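Side-chain contacts in histidine acid phosphatase (Hafnia alvei, PDB 4ARU), which belongs to the histidine acid phosphatases, in branch 2 of the histidine phosphatase superfamily, and is built around a mixed beta sheet flanked by helices: residues H55-M60 and R96-A101; Q71-K76 and D297-F302; A113-Q118 and L291-P296; Q121-D124 and V130-G133; L274-A279 and I286-L291. One frame throughout, in Å; residues are numbered along the deposited sequence. Where two conformers were deposited one is given.

Contact 1: residues H55-M60 and R96-A101; sequences HLISLM and RKTGEA
With chi1 of I57 at -66°, CG2 lies opposite the backbone N and faces the other helix; T98 adopts the matching rotation (chi1 -69°), which sends its own CG2 methyl to meet it. The two side chains cross at about a right angle, and T98 CG2 rests 4.0 Å from both I57 CG2 and I57 CD1, the two methyl groups of the isoleucine. One turn further along helix 93-106, the CB of A101 packs 3.7 Å from I57 CG2, so this branched methyl sits between a threonine and an alanine and also touches the oxygen end of the T98 carbonyl, 3.5 Å from T98 O. Beside the small A101 the backbones come close: S58 CA and A101 CA are 4.9 Å apart, and S58 CA makes a CA-H...O contact of 3.3 Å to A101 O. The short helical segments themselves pass at 8.4 Å, inclined at -44°. T98 OG1 is turned to polar partners outside, bonding to R94 O and to G20 N, while its methyl CG2 faces I57. No conventional hydrogen bond links the two segments. Helices 51-70 and 93-106 are thus held here by buried methyl packing and a weak C-H...O interaction, with the polar end of the threonine satisfied elsewhere.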
# COMPACT_ATOMS: atom_id res chain seq x y z
N HIS A 55 -1.12 -0.73 -17.55
CA HIS A 55 -0.93 0.56 -18.25
C HIS A 55 -0.76 1.70 -17.23
O HIS A 55 0.12 2.53 -17.33
CB HIS A 55 -2.06 0.82 -19.21
CG HIS A 55 -1.99 2.16 -19.85
ND1 HIS A 55 -0.93 2.56 -20.66
CD2 HIS A 55 -2.80 3.24 -19.73
CE1 HIS A 55 -1.14 3.81 -21.04
NE2 HIS A 55 -2.26 4.24 -20.51
N LEU A 56 -1.64 1.71 -16.25
CA LEU A 56 -1.60 2.73 -15.22
C LEU A 56 -0.32 2.70 -14.43
O LEU A 56 0.19 3.77 -14.07
CB LEU A 56 -2.86 2.63 -14.32
CG LEU A 56 -4.19 3.07 -14.95
CD1 LEU A 56 -5.35 2.59 -14.12
CD2 LEU A 56 -4.24 4.58 -15.12
N ILE A 57 0.23 1.52 -14.12
CA ILE A 57 1.53 1.43 -13.49
C ILE A 57 2.61 1.95 -14.41
O ILE A 57 3.52 2.66 -13.94
CB ILE A 57 1.84 -0.01 -13.06
CG1 ILE A 57 0.91 -0.46 -11.96
CG2 ILE A 57 3.31 -0.14 -12.62
CD1 ILE A 57 1.01 0.27 -10.63
N SER A 58 2.55 1.62 -15.70
CA SER A 58 3.56 2.15 -16.63
C SER A 58 3.52 3.69 -16.68
O SER A 58 4.57 4.30 -16.80
CB SER A 58 3.40 1.56 -18.03
OG SER A 58 2.34 2.16 -18.75
N LEU A 59 2.33 4.28 -16.53
CA LEU A 59 2.24 5.76 -16.51
C LEU A 59 3.03 6.27 -15.28
O LEU A 59 3.78 7.27 -15.38
CB LEU A 59 0.78 6.27 -16.50
CG LEU A 59 -0.00 5.98 -17.76
CD1 LEU A 59 -1.44 6.50 -17.58
CD2 LEU A 59 0.62 6.59 -19.00
N MET A 60 2.88 5.63 -14.14
CA MET A 60 3.69 5.95 -12.95
C MET A 60 5.19 5.77 -13.22
O MET A 60 5.99 6.63 -12.84
CB MET A 60 3.27 5.14 -11.72
CG MET A 60 1.92 5.54 -11.19
SD MET A 60 1.96 7.10 -10.27
CE MET A 60 2.68 6.61 -8.70
N ARG A 96 4.18 -9.23 -9.65
CA ARG A 96 5.16 -9.44 -10.69
C ARG A 96 4.85 -8.56 -11.89
O ARG A 96 5.74 -7.91 -12.46
CB ARG A 96 5.25 -10.91 -11.10
CG ARG A 96 5.86 -11.77 -10.02
CD ARG A 96 6.07 -13.22 -10.37
NE ARG A 96 4.79 -13.96 -10.40
CZ ARG A 96 4.12 -14.28 -11.49
NH1 ARG A 96 4.54 -13.93 -12.70
NH2 ARG A 96 2.99 -14.94 -11.35
N LYS A 97 3.58 -8.52 -12.33
CA LYS A 97 3.26 -7.74 -13.50
C LYS A 97 3.35 -6.24 -13.21
O LYS A 97 3.63 -5.44 -14.12
CB LYS A 97 1.88 -8.11 -14.00
CG LYS A 97 1.80 -9.54 -14.48
CD LYS A 97 2.55 -9.76 -15.74
CE LYS A 97 2.16 -11.12 -16.33
NZ LYS A 97 2.37 -11.10 -17.81
N THR A 98 3.10 -5.83 -11.98
CA THR A 98 3.36 -4.43 -11.63
C THR A 98 4.84 -4.10 -11.82
O THR A 98 5.17 -3.06 -12.36
CB THR A 98 2.97 -4.18 -10.16
OG1 THR A 98 1.53 -4.27 -10.06
CG2 THR A 98 3.38 -2.83 -9.70
N GLY A 99 5.74 -4.96 -11.32
CA GLY A 99 7.15 -4.71 -11.49
C GLY A 99 7.51 -4.58 -12.95
O GLY A 99 8.29 -3.69 -13.34
N GLU A 100 7.00 -5.49 -13.79
CA GLU A 100 7.27 -5.40 -15.25
C GLU A 100 6.71 -4.11 -15.89
O GLU A 100 7.37 -3.51 -16.72
CB GLU A 100 6.75 -6.64 -15.96
CG GLU A 100 7.58 -7.85 -15.54
CD GLU A 100 7.25 -9.17 -16.17
OE1 GLU A 100 6.17 -9.31 -16.81
OE2 GLU A 100 8.14 -10.06 -16.07
N ALA A 101 5.54 -3.67 -15.46
CA ALA A 101 4.93 -2.48 -15.99
C ALA A 101 5.69 -1.23 -15.55
O ALA A 101 5.82 -0.26 -16.32
CB ALA A 101 3.47 -2.40 -15.58

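Contact 2: residues Q71-K76 and D297-F302; sequences QGLLPK and DNKILF
The shortest polar link between L73 and K299 runs through a water: it accepts a hydrogen bond of 2.7 Å from K299 NZ and donates one of 3.0 Å to L73 O. Bends at chi2 and chi4 (79°) curl the lysine chain so that the ammonium group comes round to this bridge while the methylenes stay against the leucine. L73 CD1 packs on the lysine chain, 3.9 Å from K299 CB, while the other methyl, L73 CD2, lies between K299 O and I300 CG1, 4.0 Å from the latter. Segment 71-76 leaves helix 51-70 through a Schellman motif whose C-prime residue is G72, whereas I300 begins strand 300-305, which runs parallel to strands 9-18 and 85-89 in the central sheet. The contact therefore ties the end of a flanking helix to the start of a sheet strand. L74 meets I300 at about a right angle, the isoleucine CD1 set against the end of the leucine, nearly equidistant from CG and both methyls. This packing is tight, with L74 CG and L74 CD1 each 3.5 Å from I300 CD1. F68 of the preceding helix touches L73, L74 and I300 alike.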
# COMPACT_ATOMS: atom_id res chain seq x y z
N GLN A 71 16.40 15.02 -11.29
CA GLN A 71 17.22 15.04 -10.07
C GLN A 71 18.61 14.40 -10.30
O GLN A 71 19.41 14.23 -9.37
CB GLN A 71 16.48 14.36 -8.90
CG GLN A 71 15.08 14.98 -8.59
CD GLN A 71 14.19 14.15 -7.65
OE1 GLN A 71 13.91 12.95 -7.86
NE2 GLN A 71 13.69 14.82 -6.61
N GLY A 72 18.92 14.06 -11.54
CA GLY A 72 20.25 13.57 -11.90
C GLY A 72 20.54 12.13 -11.58
O GLY A 72 21.68 11.64 -11.79
N LEU A 73 19.51 11.43 -11.12
CA LEU A 73 19.65 10.07 -10.67
C LEU A 73 19.65 9.08 -11.85
O LEU A 73 20.41 8.09 -11.82
CB LEU A 73 18.53 9.79 -9.65
CG LEU A 73 18.72 8.50 -8.87
CD1 LEU A 73 19.99 8.52 -8.03
CD2 LEU A 73 17.46 8.23 -8.07
N LEU A 74 18.86 9.33 -12.89
CA LEU A 74 18.83 8.54 -14.15
C LEU A 74 19.18 9.40 -15.37
O LEU A 74 19.01 10.59 -15.30
CB LEU A 74 17.42 8.06 -14.41
CG LEU A 74 16.91 6.98 -13.48
CD1 LEU A 74 15.46 6.75 -13.85
CD2 LEU A 74 17.76 5.73 -13.69
N PRO A 75 19.57 8.77 -16.53
CA PRO A 75 19.96 9.52 -17.73
C PRO A 75 18.78 10.19 -18.40
O PRO A 75 17.64 9.70 -18.29
CB PRO A 75 20.57 8.43 -18.65
CG PRO A 75 19.93 7.16 -18.22
CD PRO A 75 19.64 7.30 -16.76
N LYS A 76 19.04 11.32 -19.07
CA LYS A 76 17.92 12.13 -19.59
C LYS A 76 17.31 11.47 -20.84
O LYS A 76 16.13 11.70 -21.17
CB LYS A 76 18.33 13.56 -19.94
CG LYS A 76 18.89 14.43 -18.82
CD LYS A 76 17.86 14.81 -17.77
CE LYS A 76 18.33 15.99 -16.93
NZ LYS A 76 19.53 15.67 -16.07
N ASP A 297 25.95 -0.43 -6.93
CA ASP A 297 25.76 0.88 -7.56
C ASP A 297 24.27 1.14 -7.86
O ASP A 297 23.93 1.98 -8.70
CB ASP A 297 26.55 0.93 -8.89
CG ASP A 297 28.06 0.68 -8.72
OD1 ASP A 297 28.63 1.11 -7.69
OD2 ASP A 297 28.68 0.05 -9.62
N ASN A 298 23.39 0.38 -7.22
CA ASN A 298 21.96 0.53 -7.44
C ASN A 298 21.51 1.92 -7.05
O ASN A 298 21.97 2.42 -6.00
CB ASN A 298 21.19 -0.50 -6.62
CG ASN A 298 19.69 -0.33 -6.75
OD1 ASN A 298 19.03 0.31 -5.89
ND2 ASN A 298 19.17 -0.75 -7.86
N LYS A 299 20.71 2.54 -7.90
CA LYS A 299 20.16 3.87 -7.67
C LYS A 299 18.64 3.86 -7.37
O LYS A 299 18.14 4.75 -6.66
CB LYS A 299 20.40 4.77 -8.88
CG LYS A 299 21.86 4.92 -9.30
CD LYS A 299 22.69 5.40 -8.15
CE LYS A 299 24.16 5.62 -8.55
NZ LYS A 299 24.33 6.91 -9.27
N ILE A 300 17.92 2.90 -7.94
CA ILE A 300 16.50 2.82 -7.79
C ILE A 300 16.15 1.37 -7.45
O ILE A 300 16.44 0.46 -8.24
CB ILE A 300 15.74 3.23 -9.05
CG1 ILE A 300 16.08 4.70 -9.45
CG2 ILE A 300 14.23 3.05 -8.87
CD1 ILE A 300 15.71 4.99 -10.87
N LEU A 301 15.55 1.18 -6.30
CA LEU A 301 15.07 -0.12 -5.82
C LEU A 301 13.55 0.01 -5.74
O LEU A 301 13.04 0.80 -4.97
CB LEU A 301 15.68 -0.52 -4.49
CG LEU A 301 15.08 -1.71 -3.74
CD1 LEU A 301 15.13 -2.94 -4.63
CD2 LEU A 301 15.74 -1.97 -2.42
N PHE A 302 12.82 -0.73 -6.58
CA PHE A 302 11.38 -0.72 -6.63
C PHE A 302 10.90 -2.07 -6.07
O PHE A 302 11.27 -3.14 -6.62
CB PHE A 302 10.89 -0.51 -8.07
CG PHE A 302 9.41 -0.43 -8.23
CD1 PHE A 302 8.67 -1.57 -8.46
CD2 PHE A 302 8.74 0.79 -8.19
CE1 PHE A 302 7.30 -1.49 -8.70
CE2 PHE A 302 7.36 0.86 -8.40
CZ PHE A 302 6.65 -0.30 -8.64
O HOH W 1 23.30 8.61 -11.05

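Contact 3: residues A113-Q118 and L291-P296; sequences AIHHQQ and LPDISP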
# COMPACT_ATOMS: atom_id res chain seq x y z
N ALA A 113 14.59 -6.83 -16.39
CA ALA A 113 13.68 -7.85 -15.91
C ALA A 113 13.60 -7.72 -14.43
O ALA A 113 14.52 -7.27 -13.77
CB ALA A 113 14.20 -9.24 -16.27
N ILE A 114 12.48 -8.16 -13.88
CA ILE A 114 12.30 -8.16 -12.43
C ILE A 114 12.96 -9.33 -11.74
O ILE A 114 13.37 -10.31 -12.37
CB ILE A 114 10.79 -8.18 -12.06
CG1 ILE A 114 10.13 -9.51 -12.37
CG2 ILE A 114 10.04 -7.04 -12.74
CD1 ILE A 114 8.76 -9.65 -11.75
N HIS A 115 13.06 -9.21 -10.42
CA HIS A 115 13.43 -10.29 -9.58
C HIS A 115 12.29 -10.63 -8.63
O HIS A 115 11.57 -9.75 -8.20
CB HIS A 115 14.66 -9.93 -8.76
CG HIS A 115 15.86 -9.64 -9.57
ND1 HIS A 115 16.05 -8.46 -10.24
CD2 HIS A 115 16.93 -10.40 -9.86
CE1 HIS A 115 17.19 -8.49 -10.89
NE2 HIS A 115 17.78 -9.65 -10.65
N HIS A 116 12.21 -11.91 -8.26
CA HIS A 116 11.23 -12.41 -7.29
C HIS A 116 11.63 -13.76 -6.75
O HIS A 116 12.57 -14.40 -7.21
CB HIS A 116 9.80 -12.44 -7.91
CG HIS A 116 9.62 -13.43 -9.00
ND1 HIS A 116 9.43 -14.78 -8.76
CD2 HIS A 116 9.57 -13.29 -10.35
CE1 HIS A 116 9.28 -15.43 -9.91
NE2 HIS A 116 9.37 -14.54 -10.89
N GLN A 117 10.97 -14.17 -5.68
CA GLN A 117 11.29 -15.43 -5.07
C GLN A 117 11.10 -16.54 -6.09
O GLN A 117 10.10 -16.57 -6.73
CB GLN A 117 10.36 -15.65 -3.87
CG GLN A 117 10.51 -17.01 -3.23
CD GLN A 117 9.82 -17.08 -1.89
OE1 GLN A 117 10.35 -16.57 -0.90
NE2 GLN A 117 8.62 -17.62 -1.86
N GLN A 118 12.01 -17.49 -6.12
CA GLN A 118 11.91 -18.59 -7.08
C GLN A 118 10.61 -19.38 -7.03
O GLN A 118 9.97 -19.67 -8.06
CB GLN A 118 13.02 -19.56 -6.80
CG GLN A 118 14.37 -19.07 -7.28
CD GLN A 118 14.64 -19.41 -8.77
OE1 GLN A 118 13.75 -19.40 -9.64
NE2 GLN A 118 15.88 -19.65 -9.05
N LEU A 291 19.27 -8.77 -1.31
CA LEU A 291 18.43 -9.07 -2.49
C LEU A 291 19.36 -9.67 -3.51
O LEU A 291 20.45 -9.15 -3.75
CB LEU A 291 17.77 -7.80 -3.00
CG LEU A 291 16.78 -7.19 -2.01
CD1 LEU A 291 16.22 -5.88 -2.57
CD2 LEU A 291 15.59 -8.10 -1.74
N PRO A 292 18.97 -10.81 -4.08
CA PRO A 292 19.92 -11.49 -4.96
C PRO A 292 20.27 -10.70 -6.20
O PRO A 292 19.39 -10.13 -6.82
CB PRO A 292 19.21 -12.79 -5.32
CG PRO A 292 17.81 -12.57 -5.04
CD PRO A 292 17.68 -11.50 -3.99
N ASP A 293 21.57 -10.63 -6.50
CA ASP A 293 22.00 -10.01 -7.75
C ASP A 293 21.85 -8.48 -7.78
O ASP A 293 21.85 -7.92 -8.87
CB ASP A 293 21.18 -10.65 -8.90
CG ASP A 293 21.60 -10.19 -10.28
OD1 ASP A 293 22.80 -10.11 -10.53
OD2 ASP A 293 20.69 -9.95 -11.12
N ILE A 294 21.63 -7.80 -6.65
CA ILE A 294 21.51 -6.35 -6.68
C ILE A 294 22.90 -5.76 -6.72
O ILE A 294 23.81 -6.32 -6.12
CB ILE A 294 20.68 -5.79 -5.49
CG1 ILE A 294 20.28 -4.33 -5.76
CG2 ILE A 294 21.42 -5.97 -4.16
CD1 ILE A 294 19.16 -3.88 -4.86
N SER A 295 23.07 -4.67 -7.45
CA SER A 295 24.38 -4.03 -7.59
C SER A 295 24.66 -3.14 -6.42
O SER A 295 23.75 -2.47 -5.93
CB SER A 295 24.44 -3.19 -8.87
OG SER A 295 25.71 -2.55 -8.96
N PRO A 296 25.93 -3.10 -5.99
CA PRO A 296 26.33 -2.04 -5.09
C PRO A 296 26.09 -0.61 -5.62
O PRO A 296 26.02 0.30 -4.82
CB PRO A 296 27.83 -2.30 -4.88
CG PRO A 296 28.03 -3.71 -5.29
CD PRO A 296 27.03 -4.02 -6.33
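D293 occupies the third corner of a type II beta turn running from L291 to I294, and from there its carboxylate reaches H115, which lies on the short, weakly bonded strand 115-116. H115 NE2 donates to D293 OD2 over 3.0 Å, with an N-H...O angle of 157°. The oxygen comes to the edge of the imidazole, slightly tilted from the ring plane, and receives the proton on its anti lone pair, the one directed away from OD1. Ring and carboxylate planes are turned 53° against each other, and the two side chains cross at about a right angle. D293 CG stands opposite its backbone N (chi1 -175°), extending the carboxylate from a residue of positive phi toward the strand. Two conformers were deposited for D293, so the bond holds for the one described and may not be permanent. P292 adds a looser approach, its O lying 3.9 Å from H115 CD2 at an oblique position. The turn itself closes with only a weak bond, 3.4 Å from I294 N to L291 O. The acidic partner would be expected to favour a protonated imidazole. A tartaric acid molecule, probably from the crystallisation liquor, lies about 4 Å from the H115 side chain, at this surface position. Strand 85-89 pairs in parallel with strand 115-116: its Y86 stacks on the H115 ring and gives its hydroxyl to P292 O, while W88 touches both H115 and P292. L291 and I294 turn to L301 of strand 300-305.

Contact 4: residues Q121-D124 and V130-G133; sequences QQAD and VKAG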
# COMPACT_ATOMS: atom_id res chain seq x y z
N GLN A 121 4.68 -20.37 -5.21
CA GLN A 121 3.57 -21.07 -4.58
C GLN A 121 3.67 -20.98 -3.03
O GLN A 121 2.87 -21.60 -2.32
CB GLN A 121 3.60 -22.54 -5.02
CG GLN A 121 3.72 -22.79 -6.53
CD GLN A 121 2.55 -22.20 -7.28
OE1 GLN A 121 1.54 -21.83 -6.68
NE2 GLN A 121 2.68 -22.08 -8.60
N GLN A 122 4.71 -20.32 -2.54
CA GLN A 122 4.92 -20.17 -1.10
C GLN A 122 5.09 -18.68 -0.86
O GLN A 122 5.54 -17.94 -1.74
CB GLN A 122 6.18 -20.87 -0.64
CG GLN A 122 6.21 -22.36 -0.89
CD GLN A 122 7.41 -22.98 -0.23
OE1 GLN A 122 8.49 -22.39 -0.20
NE2 GLN A 122 7.22 -24.16 0.31
N ALA A 123 4.75 -18.23 0.34
CA ALA A 123 4.95 -16.86 0.75
C ALA A 123 6.43 -16.45 0.65
O ALA A 123 7.31 -17.22 0.89
CB ALA A 123 4.46 -16.66 2.18
N ASP A 124 6.62 -15.18 0.29
CA ASP A 124 7.92 -14.52 0.35
C ASP A 124 7.99 -13.87 1.73
O ASP A 124 7.18 -12.99 1.99
CB ASP A 124 8.06 -13.53 -0.82
CG ASP A 124 9.36 -12.74 -0.79
OD1 ASP A 124 10.07 -12.79 0.24
OD2 ASP A 124 9.67 -12.11 -1.84
N VAL A 130 4.97 -13.50 8.72
CA VAL A 130 4.14 -14.30 9.62
C VAL A 130 3.61 -15.56 8.87
O VAL A 130 3.75 -16.71 9.35
CB VAL A 130 3.00 -13.44 10.20
CG1 VAL A 130 2.00 -14.29 10.97
CG2 VAL A 130 3.58 -12.39 11.13
N LYS A 131 3.05 -15.37 7.69
CA LYS A 131 2.57 -16.52 6.91
C LYS A 131 3.74 -17.45 6.53
O LYS A 131 3.60 -18.67 6.53
CB LYS A 131 1.85 -16.00 5.67
CG LYS A 131 1.40 -17.06 4.69
CD LYS A 131 0.36 -16.49 3.70
CE LYS A 131 0.93 -15.42 2.78
NZ LYS A 131 0.04 -15.07 1.63
N ALA A 132 4.91 -16.88 6.27
CA ALA A 132 6.13 -17.65 5.95
C ALA A 132 6.74 -18.42 7.14
O ALA A 132 7.67 -19.22 6.99
CB ALA A 132 7.18 -16.73 5.33
N GLY A 133 6.28 -18.09 8.34
CA GLY A 133 6.75 -18.77 9.55
C GLY A 133 7.99 -18.20 10.22
O GLY A 133 8.60 -18.88 11.07
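The methyl group of A123 faces the two inner residues of the facing beta turn, K131 and A132, and the contact consists of what surrounds that one carbon. K131 starts out extended, its CG opposite the backbone N (chi1 175°), and then bends at chi3 (65°). This rotation about CG-CD brings CE round, so that CG and CE both come close to A123 CB, at 4.0 Å and 3.8 Å, while CD between them bows slightly outward. The alanine methyl therefore rests on the hollow side of the lysine chain and meets its methylenes alongside. A132 approaches from another quarter: its CB is 4.2 Å from A123 CB, in a direction roughly perpendicular to that of K131 CG. The backbones are close here too, with 5.4 Å between A123 CA and A132 CA. K131 and A132 are the two central residues of a type I beta turn from V130 to G133, closed by a hydrogen bond of 3.1 Å from G133 N to V130 O. The turn presents both side chains to the other segment, and the positive phi of G133 carries the chain out of it. The neighbouring D124 points its CB away and bonds instead to W88 NE1 and L126 N, while A123 O accepts from Q117 NE2. No hydrogen bond spans the two segments. Near the surface, in the connection between strand 115-116 and helix 139-150, the contact is one of dispersion between methyl and methylene groups, with the ammonium of K131 beyond the alanine methyl, its NZ 4.7 Å from A123 CB.

Contact 5: residues L274-A279 and I286-L291; sequences LLQTIA and ITSRPL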
# COMPACT_ATOMS: atom_id res chain seq x y z
N LEU A 274 10.67 -5.75 5.64
CA LEU A 274 10.67 -4.67 4.68
C LEU A 274 11.34 -3.43 5.22
O LEU A 274 12.10 -2.76 4.50
CB LEU A 274 9.25 -4.36 4.18
CG LEU A 274 8.69 -5.17 3.01
CD1 LEU A 274 7.20 -4.91 2.86
CD2 LEU A 274 9.46 -4.80 1.75
N LEU A 275 11.04 -3.08 6.46
CA LEU A 275 11.65 -1.86 7.00
C LEU A 275 13.16 -2.04 7.09
O LEU A 275 13.92 -1.10 6.76
CB LEU A 275 11.05 -1.46 8.35
CG LEU A 275 11.50 -0.07 8.84
CD1 LEU A 275 11.03 1.00 7.91
CD2 LEU A 275 10.94 0.16 10.24
N GLN A 276 13.64 -3.21 7.51
CA GLN A 276 15.07 -3.41 7.55
C GLN A 276 15.69 -3.30 6.15
O GLN A 276 16.77 -2.72 5.98
CB GLN A 276 15.39 -4.81 8.16
CG GLN A 276 16.81 -5.07 8.56
CD GLN A 276 17.10 -4.63 9.98
OE1 GLN A 276 16.32 -3.88 10.66
NE2 GLN A 276 18.21 -5.09 10.45
N THR A 277 15.04 -3.91 5.17
CA THR A 277 15.50 -3.87 3.79
C THR A 277 15.58 -2.44 3.25
O THR A 277 16.58 -2.03 2.64
CB THR A 277 14.60 -4.75 2.92
OG1 THR A 277 14.76 -6.09 3.36
CG2 THR A 277 14.97 -4.73 1.46
N ILE A 278 14.53 -1.67 3.50
CA ILE A 278 14.48 -0.27 3.07
C ILE A 278 15.59 0.54 3.73
O ILE A 278 16.37 1.26 3.06
CB ILE A 278 13.10 0.34 3.39
CG1 ILE A 278 12.05 -0.28 2.48
CG2 ILE A 278 13.12 1.86 3.23
CD1 ILE A 278 10.62 -0.08 2.90
N ALA A 279 15.72 0.41 5.05
CA ALA A 279 16.74 1.12 5.77
C ALA A 279 18.14 0.77 5.28
O ALA A 279 19.01 1.64 5.05
CB ALA A 279 16.63 0.84 7.27
N ILE A 286 23.33 -1.83 9.06
CA ILE A 286 22.66 -2.94 9.69
C ILE A 286 22.76 -4.20 8.84
O ILE A 286 23.10 -4.17 7.65
CB ILE A 286 21.18 -2.62 9.96
CG1 ILE A 286 20.43 -2.24 8.68
CG2 ILE A 286 21.07 -1.47 10.95
CD1 ILE A 286 19.01 -1.86 8.95
N THR A 287 22.41 -5.31 9.48
CA THR A 287 22.34 -6.60 8.84
C THR A 287 20.95 -6.76 8.23
O THR A 287 19.94 -6.55 8.89
CB THR A 287 22.62 -7.70 9.89
OG1 THR A 287 23.96 -7.58 10.38
CG2 THR A 287 22.37 -9.10 9.29
N SER A 288 20.91 -7.12 6.95
CA SER A 288 19.66 -7.34 6.24
C SER A 288 19.89 -8.36 5.14
O SER A 288 20.95 -8.35 4.51
CB SER A 288 19.11 -6.01 5.66
OG SER A 288 17.88 -6.17 4.99
N ARG A 289 18.93 -9.25 4.93
CA ARG A 289 19.09 -10.30 3.93
C ARG A 289 19.28 -9.66 2.58
O ARG A 289 18.45 -8.87 2.13
CB ARG A 289 17.89 -11.23 3.88
CG ARG A 289 18.06 -12.36 2.84
CD ARG A 289 16.92 -13.36 2.93
NE ARG A 289 16.96 -14.14 4.17
CZ ARG A 289 16.06 -15.08 4.48
NH1 ARG A 289 15.01 -15.30 3.67
NH2 ARG A 289 16.17 -15.75 5.61
N PRO A 290 20.40 -9.99 1.90
CA PRO A 290 20.60 -9.28 0.63
C PRO A 290 19.64 -9.72 -0.45
O PRO A 290 19.27 -10.90 -0.51
CB PRO A 290 22.04 -9.65 0.23
CG PRO A 290 22.46 -10.74 1.14
CD PRO A 290 21.57 -10.76 2.35
N LEU A 291 19.27 -8.77 -1.31
CA LEU A 291 18.43 -9.07 -2.49
C LEU A 291 19.36 -9.67 -3.51
O LEU A 291 20.45 -9.15 -3.75
CB LEU A 291 17.77 -7.80 -3.00
CG LEU A 291 16.78 -7.19 -2.01
CD1 LEU A 291 16.22 -5.88 -2.57
CD2 LEU A 291 15.59 -8.10 -1.74
O HOH W 2 15.80 -8.55 2.76
O HOH W 3 16.02 -8.05 5.67
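Q276 directs its CB toward the facing segment, with CG opposite the backbone N (chi1 -167°). That CG lies 3.5 Å from T287 O and also packs on S288 CB. A bend at chi2 then lifts the amide, whose carbon CD has I286 CD1 over it at 3.5 Å; the same methyl is nearly as close to the oxygen and nitrogen of the amide. OE1 bonds with Q411 NE2, outside the two segments. At the tip, NE2 donates to T287 O over 2.7 Å, an almost straight bond of 174° with the acceptor in the amide plane, so the two amide ends have separate partners that fix its rotation. I286 CD1 reaches onward to A279 CB at 4.0 Å, one turn along the helix. Next to Q276, T277 OG1 bonds to P273 O of its own helix and accepts from a water that donates also to R289 O, both at 2.7 Å. A second water joins S288 OG to R289 N. The contact fastens the connection leaving helix 264-282 back onto that helix; L275 and A279 pack on helix 395-405, while L291 leads on to Y86 and W88 of strand 85-89.

In the fold
Contacts 3 and 5 share L291, their centres about 13 Å apart, so their second segments, 286-291 and 291-296, form one continuous connection from helix 264-282 to strand 300-305. Contact 2 meets both at this residue, where L301 CD1 lies 3.8 Å from L291 CD1. On the other side of strand 300-305, F302 joins contact 2 to contact 1, its CE1 4.3 Å from T98 CG2. Contact 1 also reaches contact 3, with I114 CG2 packed 3.5 Å from G99 C. Contact 4 touches contact 3 alone, through Q117; its nearest atoms are about 7 Å from contact 5, 8 Å from contact 1 and 10 Å from contact 2. The tartaric acid lies beside contact 3.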